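Local coordinates for protein putative acetamidase/formamidase (Yersinia enterocolitica subsp. palearctica serotype O:3, PDB 5UBU) that probably hydrolyses carbon-nitrogen bonds other than peptide bonds in linear amides, and binds sodium ions, at residues H222-A234 with G307-Y319. Residues are numbered along the deposited sequence; the frame is centred on the assembly and turned at random.
With NA (sodium ion), chain G.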
loop_
_atom_site.group_PDB
_atom_site.type_symbol
_atom_site.label_atom_id
_atom_site.label_comp_id
_atom_site.label_asym_id
_atom_site.label_seq_id
_atom_site.Cartn_x
_atom_site.Cartn_y
_atom_site.Cartn_z
ATOM N N HIS B 222 3.673 -23.644 -15.142
ATOM C CA HIS B 222 2.218 -23.545 -14.986
ATOM C C HIS B 222 1.543 -23.942 -16.283
ATOM O O HIS B 222 1.970 -23.520 -17.346
ATOM C CB HIS B 222 1.737 -22.129 -14.660
ATOM C CG HIS B 222 2.215 -21.592 -13.357
ATOM N ND1 HIS B 222 2.480 -20.258 -13.166
ATOM C CD2 HIS B 222 2.521 -22.210 -12.193
ATOM C CE1 HIS B 222 2.878 -20.068 -11.920
ATOM N NE2 HIS B 222 2.923 -21.237 -11.311
ATOM N N ALA B 223 0.487 -24.746 -16.194
ATOM C CA ALA B 223 -0.263 -25.166 -17.386
ATOM C C ALA B 223 -1.163 -24.032 -17.865
ATOM O O ALA B 223 -1.583 -24.009 -19.014
ATOM C CB ALA B 223 -1.088 -26.409 -17.090
ATOM N N CYS B 224 -1.461 -23.111 -16.952
ATOM C CA CYS B 224 -2.291 -21.937 -17.219
ATOM C C CYS B 224 -2.248 -21.068 -15.976
ATOM O O CYS B 224 -1.816 -21.541 -14.931
ATOM C CB CYS B 224 -3.734 -22.359 -17.521
ATOM S SG CYS B 224 -4.450 -23.463 -16.274
ATOM N N GLN B 225 -2.669 -19.807 -16.082
ATOM C CA GLN B 225 -2.707 -18.903 -14.923
ATOM C C GLN B 225 -3.499 -17.639 -15.197
ATOM O O GLN B 225 -3.376 -17.036 -16.267
ATOM C CB GLN B 225 -1.302 -18.483 -14.466
ATOM C CG GLN B 225 -1.284 -17.560 -13.243
ATOM C CD GLN B 225 0.070 -16.970 -12.960
ATOM O OE1 GLN B 225 1.068 -17.679 -12.870
ATOM N NE2 GLN B 225 0.104 -15.664 -12.790
ATOM N N GLY B 226 -4.272 -17.222 -14.194
ATOM C CA GLY B 226 -5.047 -16.001 -14.287
ATOM C C GLY B 226 -4.200 -14.808 -13.851
ATOM O O GLY B 226 -3.142 -14.966 -13.219
ATOM N N ASP B 227 -4.654 -13.609 -14.205
ATOM C CA ASP B 227 -3.954 -12.391 -13.837
ATOM C C ASP B 227 -4.076 -12.242 -12.325
ATOM O O ASP B 227 -5.180 -12.146 -11.788
ATOM C CB ASP B 227 -4.553 -11.174 -14.553
ATOM C CG ASP B 227 -4.403 -11.242 -16.072
ATOM O OD1 ASP B 227 -3.676 -12.128 -16.584
ATOM O OD2 ASP B 227 -5.007 -10.388 -16.762
ATOM N N GLY B 228 -2.931 -12.262 -11.650
ATOM C CA GLY B 228 -2.870 -12.155 -10.202
ATOM C C GLY B 228 -2.675 -13.478 -9.472
ATOM O O GLY B 228 -2.245 -13.468 -8.320
ATOM N N GLU B 229 -2.995 -14.610 -10.126
ATOM C CA GLU B 229 -2.859 -15.962 -9.537
ATOM C C GLU B 229 -3.543 -15.897 -8.167
ATOM O O GLU B 229 -3.030 -16.425 -7.166
ATOM C CB GLU B 229 -1.371 -16.295 -9.420
ATOM C CG GLU B 229 -1.017 -17.747 -9.132
ATOM C CD GLU B 229 0.477 -17.941 -8.918
ATOM O OE1 GLU B 229 1.125 -17.000 -8.421
ATOM O OE2 GLU B 229 1.006 -19.043 -9.214
ATOM N N ILE B 230 -4.717 -15.262 -8.149
ATOM C CA ILE B 230 -5.414 -14.980 -6.894
ATOM C C ILE B 230 -5.569 -16.003 -5.784
ATOM O O ILE B 230 -5.502 -15.576 -4.630
ATOM C CB ILE B 230 -6.782 -14.312 -7.038
ATOM C CG1 ILE B 230 -7.574 -15.025 -8.100
ATOM C CG2 ILE B 230 -6.604 -12.839 -7.245
ATOM C CD1 ILE B 230 -9.029 -14.644 -8.075
ATOM N N CYS B 231 -5.735 -17.307 -6.051
ATOM C CA CYS B 231 -5.883 -18.257 -4.922
ATOM C C CYS B 231 -4.549 -18.662 -4.294
ATOM O O CYS B 231 -4.536 -19.353 -3.269
ATOM C CB CYS B 231 -6.665 -19.505 -5.313
ATOM S SG CYS B 231 -5.739 -20.744 -6.229
ATOM N N GLY B 232 -3.437 -18.239 -4.911
ATOM C CA GLY B 232 -2.095 -18.549 -4.420
ATOM C C GLY B 232 -1.325 -19.436 -5.372
ATOM O O GLY B 232 -0.091 -19.347 -5.448
ATOM N N THR B 233 -2.045 -20.298 -6.097
ATOM C CA THR B 233 -1.420 -21.213 -7.055
ATOM C C THR B 233 -2.163 -21.271 -8.382
ATOM O O THR B 233 -3.363 -21.031 -8.458
ATOM C CB THR B 233 -1.370 -22.672 -6.515
ATOM O OG1 THR B 233 -2.686 -23.235 -6.474
ATOM C CG2 THR B 233 -0.751 -22.738 -5.129
ATOM N N ALA B 234 -1.420 -21.613 -9.422
ATOM C CA ALA B 234 -1.957 -21.784 -10.756
ATOM C C ALA B 234 -2.109 -23.298 -10.883
ATOM O O ALA B 234 -2.311 -23.973 -9.873
ATOM C CB ALA B 234 -0.973 -21.247 -11.776
ATOM N N GLY B 307 -0.222 2.362 -23.182
ATOM C CA GLY B 307 0.365 1.375 -22.302
ATOM C C GLY B 307 -0.618 0.295 -21.901
ATOM O O GLY B 307 -1.804 0.563 -21.724
ATOM N N LYS B 308 -0.117 -0.930 -21.814
ATOM C CA LYS B 308 -0.898 -2.088 -21.385
ATOM C C LYS B 308 -0.271 -2.656 -20.121
ATOM O O LYS B 308 0.943 -2.678 -19.981
ATOM C CB LYS B 308 -0.981 -3.193 -22.447
ATOM C CG LYS B 308 -1.675 -2.877 -23.772
ATOM C CD LYS B 308 -2.948 -2.083 -23.600
ATOM C CE LYS B 308 -3.638 -1.902 -24.945
ATOM N NZ LYS B 308 -4.691 -0.895 -24.762
ATOM N N VAL B 309 -1.095 -3.090 -19.173
ATOM C CA VAL B 309 -0.567 -3.649 -17.936
ATOM C C VAL B 309 -1.036 -5.079 -17.714
ATOM O O VAL B 309 -2.206 -5.411 -17.941
ATOM C CB VAL B 309 -0.936 -2.779 -16.714
ATOM C CG1 VAL B 309 -0.643 -3.487 -15.389
ATOM C CG2 VAL B 309 -0.185 -1.466 -16.779
ATOM N N ARG B 310 -0.087 -5.915 -17.292
ATOM C CA ARG B 310 -0.359 -7.280 -16.951
ATOM C C ARG B 310 -0.080 -7.504 -15.493
ATOM O O ARG B 310 1.051 -7.338 -15.061
ATOM C CB ARG B 310 0.460 -8.271 -17.791
ATOM C CG ARG B 310 0.430 -9.695 -17.250
ATOM C CD ARG B 310 0.195 -10.708 -18.331
ATOM N NE ARG B 310 -1.218 -10.854 -18.659
ATOM C CZ ARG B 310 -1.695 -11.496 -19.725
ATOM N NH1 ARG B 310 -0.897 -12.022 -20.649
ATOM N NH2 ARG B 310 -3.023 -11.561 -19.892
ATOM N N LEU B 311 -1.113 -7.865 -14.738
ATOM C CA LEU B 311 -0.927 -8.193 -13.352
ATOM C C LEU B 311 -0.451 -9.655 -13.356
ATOM O O LEU B 311 -1.174 -10.553 -13.788
ATOM C CB LEU B 311 -2.223 -8.035 -12.565
ATOM C CG LEU B 311 -2.160 -8.480 -11.092
ATOM C CD1 LEU B 311 -1.079 -7.706 -10.368
ATOM C CD2 LEU B 311 -3.494 -8.316 -10.396
ATOM N N GLY B 312 0.782 -9.872 -12.915
ATOM C CA GLY B 312 1.360 -11.207 -12.845
ATOM C C GLY B 312 0.821 -11.921 -11.632
ATOM O O GLY B 312 -0.164 -12.650 -11.728
ATOM N N ASN B 313 1.460 -11.703 -10.484
ATOM C CA ASN B 313 1.020 -12.336 -9.248
ATOM C C ASN B 313 0.676 -11.260 -8.251
ATOM O O ASN B 313 1.180 -10.149 -8.332
ATOM C CB ASN B 313 2.126 -13.255 -8.683
ATOM C CG ASN B 313 3.154 -12.518 -7.834
ATOM O OD1 ASN B 313 2.867 -12.130 -6.701
ATOM N ND2 ASN B 313 4.383 -12.419 -8.330
HETATM N N MSE B 314 -0.205 -11.580 -7.322
HETATM C CA MSE B 314 -0.542 -10.626 -6.276
HETATM C C MSE B 314 -0.661 -11.451 -5.013
HETATM O O MSE B 314 -1.432 -11.139 -4.123
HETATM C CB MSE B 314 -1.661 -9.704 -6.754
HETATM C CG MSE B 314 -3.117 -9.992 -6.436
HETATM SE SE MSE B 314 -3.871 -8.347 -5.675
HETATM C CE MSE B 314 -4.412 -9.132 -3.957
ATOM N N VAL B 315 0.175 -12.486 -4.925
ATOM C CA VAL B 315 0.177 -13.413 -3.797
ATOM C C VAL B 315 1.556 -13.660 -3.163
ATOM O O VAL B 315 1.663 -13.911 -1.965
ATOM C CB VAL B 315 -0.435 -14.778 -4.217
ATOM C CG1 VAL B 315 -1.851 -14.581 -4.747
ATOM C CG2 VAL B 315 0.400 -15.492 -5.272
ATOM N N ASP B 316 2.607 -13.578 -3.967
ATOM C CA ASP B 316 3.965 -13.843 -3.497
ATOM C C ASP B 316 4.498 -12.702 -2.607
ATOM O O ASP B 316 3.900 -11.626 -2.579
ATOM C CB ASP B 316 4.846 -14.081 -4.734
ATOM C CG ASP B 316 4.354 -15.269 -5.586
ATOM O OD1 ASP B 316 3.980 -16.326 -5.010
ATOM O OD2 ASP B 316 4.371 -15.157 -6.832
ATOM N N PRO B 317 5.610 -12.932 -1.865
ATOM C CA PRO B 317 6.195 -11.898 -0.981
ATOM C C PRO B 317 6.265 -10.504 -1.615
ATOM O O PRO B 317 6.218 -9.498 -0.910
ATOM C CB PRO B 317 7.580 -12.453 -0.681
ATOM C CG PRO B 317 7.358 -13.927 -0.670
ATOM C CD PRO B 317 6.361 -14.197 -1.763
ATOM N N LYS B 318 6.403 -10.476 -2.935
ATOM C CA LYS B 318 6.383 -9.260 -3.720
ATOM C C LYS B 318 5.491 -9.519 -4.918
ATOM O O LYS B 318 5.560 -10.590 -5.544
ATOM C CB LYS B 318 7.770 -8.853 -4.195
ATOM C CG LYS B 318 8.662 -8.343 -3.094
ATOM C CD LYS B 318 9.973 -7.837 -3.635
ATOM C CE LYS B 318 10.789 -7.238 -2.505
ATOM N NZ LYS B 318 12.084 -6.678 -2.976
ATOM N N TYR B 319 4.646 -8.548 -5.237
ATOM C CA TYR B 319 3.754 -8.679 -6.370
ATOM C C TYR B 319 4.530 -8.328 -7.623
ATOM O O TYR B 319 5.524 -7.630 -7.551
ATOM C CB TYR B 319 2.533 -7.777 -6.218
ATOM C CG TYR B 319 1.857 -7.869 -4.866
ATOM C CD1 TYR B 319 1.587 -9.105 -4.282
ATOM C CD2 TYR B 319 1.421 -6.727 -4.208
ATOM C CE1 TYR B 319 0.952 -9.196 -3.064
ATOM C CE2 TYR B 319 0.786 -6.814 -2.985
ATOM C CZ TYR B 319 0.549 -8.050 -2.421
ATOM O OH TYR B 319 -0.087 -8.139 -1.212
HETATM NA NA NA G . 3.334 -21.915 -9.118
HETATM O O HOH W 1 -3.618 -7.994 -16.165
HETATM O O HOH W 2 -5.096 -9.379 -19.029
HETATM O O HOH W 3 3.181 -18.630 -6.435
#
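Arg310 meets Asp227 where strand 308-313, at the edge of a mixed sheet within this chain, passes the loop that follows strand 214-222, whose last residue, His222, binds a sodium ion through NE2, together with Asp220 and Glu236; a single beta bridge, Gly228 with Asn313, joins the two. The arginine chain, bent at its second and third torsions, crosses Asp227 at about a right angle and makes a long salt bridge, NH2 to OD1 3.4 Å, with the two planes 60° apart; Asp198 takes its NH1, while OD2 of Asp227 accepts from the backbone of Val309 of the second subunit. Leu311 swings CG away from its backbone N (chi1 175°), which lays CG and CD2 against CA of Gly228, 3.8 Å from CG. Gly228 suits the third position of the type II turn 226-229, with its positive phi (101°). Its N-H reaches O of Gly312 at 2.8 Å, coming from above the carbonyl plane. Asn313 turns its amide back on its own chain: OD1 accepts from N of Val315, an Asx turn, and also from N of Asp316, which widens it to an Asx motif. Selenomethionine Met314 returns the bridge, its N donating to O of Gly228 at 3.0 Å. Val315, branched and apolar, fits against the type I turn 229-232, with CG1 3.3 Å from O of Glu229. Asp316 then nears the carboxylate of Glu229; the like charges are probably eased by water 3, 2.8 Å from Asp316 OD1 and 3.3 Å from Glu229 OE1.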